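Local coordinates for protein prolyl-tRNA synthetase (Giardia lamblia ATCC 50803, PDB 3IAL) that probably joins L-proline to its cognate tRNA at the expense of ATP, and is captured here with prolyl-adenylate bound, at residues 295-306 against 338-346. Numbering follows the deposited sequence.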
# COMPACT_ATOMS: atom_id res chain seq x y z
N PRO B 295 -1.04 -2.71 -19.96
CA PRO B 295 -1.26 -1.34 -19.49
C PRO B 295 -1.34 -1.17 -17.97
O PRO B 295 -0.79 -0.20 -17.44
CB PRO B 295 -2.59 -0.95 -20.14
CG PRO B 295 -2.61 -1.71 -21.41
CD PRO B 295 -1.87 -3.02 -21.13
N LEU B 296 -2.02 -2.09 -17.29
CA LEU B 296 -2.16 -2.04 -15.82
C LEU B 296 -0.84 -1.77 -15.11
O LEU B 296 -0.77 -0.96 -14.20
CB LEU B 296 -2.74 -3.36 -15.29
CG LEU B 296 -2.87 -3.45 -13.76
CD1 LEU B 296 -3.97 -2.51 -13.27
CD2 LEU B 296 -3.12 -4.89 -13.28
N ILE B 297 0.21 -2.46 -15.55
CA ILE B 297 1.50 -2.41 -14.86
C ILE B 297 2.58 -1.61 -15.60
O ILE B 297 3.73 -1.66 -15.20
CB ILE B 297 2.04 -3.83 -14.55
CG1 ILE B 297 2.22 -4.66 -15.83
CG2 ILE B 297 1.11 -4.52 -13.56
CD1 ILE B 297 3.09 -5.94 -15.66
N ALA B 298 2.22 -0.88 -16.65
CA ALA B 298 3.19 -0.03 -17.34
C ALA B 298 3.33 1.27 -16.56
O ALA B 298 2.36 2.04 -16.47
CB ALA B 298 2.73 0.25 -18.77
N PRO B 299 4.52 1.54 -15.99
CA PRO B 299 4.69 2.85 -15.35
C PRO B 299 4.48 4.03 -16.31
O PRO B 299 4.03 5.09 -15.89
CB PRO B 299 6.14 2.81 -14.84
CG PRO B 299 6.40 1.36 -14.62
CD PRO B 299 5.71 0.69 -15.79
N ILE B 300 4.78 3.82 -17.59
CA ILE B 300 4.49 4.77 -18.66
C ILE B 300 3.72 4.04 -19.75
O ILE B 300 4.26 3.15 -20.40
CB ILE B 300 5.80 5.34 -19.25
CG1 ILE B 300 6.46 6.30 -18.25
CG2 ILE B 300 5.55 6.06 -20.58
CD1 ILE B 300 7.95 6.50 -18.52
N HIS B 301 2.45 4.39 -19.95
CA HIS B 301 1.67 3.80 -21.04
C HIS B 301 2.22 4.20 -22.41
O HIS B 301 2.20 3.41 -23.35
CB HIS B 301 0.22 4.27 -20.99
CG HIS B 301 -0.58 3.71 -19.86
ND1 HIS B 301 -1.23 4.52 -18.94
CD2 HIS B 301 -0.88 2.44 -19.51
CE1 HIS B 301 -1.87 3.77 -18.07
NE2 HIS B 301 -1.67 2.50 -18.39
N VAL B 302 2.67 5.45 -22.51
CA VAL B 302 3.01 6.06 -23.79
C VAL B 302 4.24 6.94 -23.66
O VAL B 302 4.30 7.80 -22.79
CB VAL B 302 1.86 6.94 -24.31
CG1 VAL B 302 2.26 7.65 -25.61
CG2 VAL B 302 0.59 6.13 -24.50
N VAL B 303 5.22 6.74 -24.53
CA VAL B 303 6.35 7.66 -24.60
C VAL B 303 6.25 8.45 -25.90
O VAL B 303 6.16 7.87 -26.98
CB VAL B 303 7.71 6.93 -24.48
CG1 VAL B 303 7.86 5.84 -25.56
CG2 VAL B 303 8.85 7.95 -24.53
N ILE B 304 6.25 9.77 -25.78
CA ILE B 304 6.18 10.63 -26.96
C ILE B 304 7.58 11.14 -27.24
O ILE B 304 8.22 11.70 -26.36
CB ILE B 304 5.22 11.82 -26.74
CG1 ILE B 304 3.87 11.35 -26.19
CG2 ILE B 304 4.99 12.56 -28.04
CD1 ILE B 304 2.85 12.48 -26.02
N ILE B 305 8.05 10.93 -28.46
CA ILE B 305 9.41 11.28 -28.83
C ILE B 305 9.43 12.35 -29.92
O ILE B 305 8.99 12.10 -31.04
CB ILE B 305 10.21 10.05 -29.29
CG1 ILE B 305 10.26 9.00 -28.17
CG2 ILE B 305 11.63 10.44 -29.71
CD1 ILE B 305 10.76 7.63 -28.62
N PRO B 306 9.91 13.56 -29.59
CA PRO B 306 10.15 14.55 -30.64
C PRO B 306 11.31 14.11 -31.52
O PRO B 306 12.36 13.76 -31.00
CB PRO B 306 10.52 15.82 -29.86
CG PRO B 306 10.37 15.50 -28.42
CD PRO B 306 10.33 14.03 -28.27
N LEU B 338 -4.01 8.58 -18.78
CA LEU B 338 -2.84 7.78 -19.17
C LEU B 338 -1.57 8.34 -18.56
O LEU B 338 -1.46 9.54 -18.31
CB LEU B 338 -2.69 7.74 -20.69
CG LEU B 338 -3.84 7.11 -21.48
CD1 LEU B 338 -3.48 7.04 -22.97
CD2 LEU B 338 -4.18 5.72 -20.93
N ARG B 339 -0.61 7.46 -18.31
CA ARG B 339 0.71 7.85 -17.85
C ARG B 339 1.54 8.06 -19.11
O ARG B 339 1.71 7.15 -19.91
CB ARG B 339 1.31 6.79 -16.93
CG ARG B 339 0.48 6.57 -15.65
CD ARG B 339 1.04 5.49 -14.74
NE ARG B 339 0.87 4.14 -15.28
CZ ARG B 339 -0.22 3.39 -15.15
NH1 ARG B 339 -1.30 3.83 -14.51
NH2 ARG B 339 -0.25 2.17 -15.67
N VAL B 340 2.03 9.28 -19.27
CA VAL B 340 2.73 9.70 -20.48
C VAL B 340 4.08 10.28 -20.12
O VAL B 340 4.22 11.01 -19.14
CB VAL B 340 1.90 10.76 -21.23
CG1 VAL B 340 2.60 11.21 -22.50
CG2 VAL B 340 0.50 10.21 -21.52
N SER B 341 5.09 9.94 -20.91
CA SER B 341 6.42 10.54 -20.78
C SER B 341 6.85 11.19 -22.10
O SER B 341 6.45 10.74 -23.18
CB SER B 341 7.44 9.49 -20.36
OG SER B 341 8.66 10.10 -20.01
N ILE B 342 7.65 12.25 -21.99
CA ILE B 342 8.22 12.95 -23.14
C ILE B 342 9.74 12.84 -23.03
O ILE B 342 10.31 13.34 -22.06
CB ILE B 342 7.85 14.45 -23.13
CG1 ILE B 342 6.33 14.64 -23.15
CG2 ILE B 342 8.48 15.18 -24.34
CD1 ILE B 342 5.91 16.11 -22.95
N ASP B 343 10.37 12.19 -24.01
CA ASP B 343 11.84 12.08 -24.06
C ASP B 343 12.42 13.11 -25.00
O ASP B 343 12.69 12.81 -26.17
CB ASP B 343 12.29 10.68 -24.49
CG ASP B 343 13.79 10.46 -24.31
OD1 ASP B 343 14.58 11.40 -24.50
OD2 ASP B 343 14.20 9.33 -23.99
N ASP B 344 12.67 14.31 -24.48
CA ASP B 344 13.22 15.40 -25.29
C ASP B 344 14.75 15.50 -25.23
O ASP B 344 15.30 16.57 -25.42
CB ASP B 344 12.57 16.74 -24.88
CG ASP B 344 12.71 17.05 -23.40
OD1 ASP B 344 13.32 16.24 -22.65
OD2 ASP B 344 12.20 18.11 -22.98
N ASP B 345 15.43 14.38 -24.96
CA ASP B 345 16.90 14.37 -24.94
C ASP B 345 17.41 14.18 -26.37
O ASP B 345 17.47 13.06 -26.87
CB ASP B 345 17.45 13.26 -24.03
CG ASP B 345 18.97 13.30 -23.90
OD1 ASP B 345 19.60 14.27 -24.38
OD2 ASP B 345 19.56 12.34 -23.34
N PHE B 346 17.80 15.28 -27.00
CA PHE B 346 18.17 15.28 -28.42
C PHE B 346 19.59 14.77 -28.70
O PHE B 346 19.96 14.58 -29.86
CB PHE B 346 17.99 16.68 -29.02
CG PHE B 346 16.65 17.30 -28.73
CD1 PHE B 346 16.56 18.57 -28.18
CD2 PHE B 346 15.47 16.60 -28.98
CE1 PHE B 346 15.32 19.15 -27.90
CE2 PHE B 346 14.23 17.16 -28.71
CZ PHE B 346 14.16 18.44 -28.16
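With CG of His301 and CG of Arg339 each anti to its own carbonyl carbon (chi1 -71° and -62°), and the arginine chain bent at chi3, the imidazole and guanidinium meet where a beta-alpha-beta unit of the anticodon-binding domain (strand 302-307, helix 315-334, parallel edge strand 340-342) begins. The guanidinium grips one oxygen side-on: in its own plane, Ala298 O accepts from Arg339 NE at 2.8 Å and from NH2 at 2.7 Å. His301 lies over one guanidinium face, CE1 offset toward the rim, the two planes 37° apart. His301 ND1 accepts from Arg339 N at 3.1 Å by an almost straight bond tilted from the ring plane. Arg339 thus holds the ring by its backbone N-H and the loop at Ala298 by its guanidinium.

Beyond this, the backbones pair regularly: Ser341 N donates to Val302 O (3.0 Å), Ser341 O receives Ile304 N (2.8 Å), and Asp343 N reaches Ile304 O. On the face beneath helix 315-334, Ile304 CD1 packs against Val340 CG1. On the face carrying Val303 and Ser341, Ile300 CD1 from the preceding loop reaches Ser341 CB at 3.5 Å. Asp343 OD1 closes an Asx turn by accepting from Asp345 N, and its OD2 bonds Tyr357 OH.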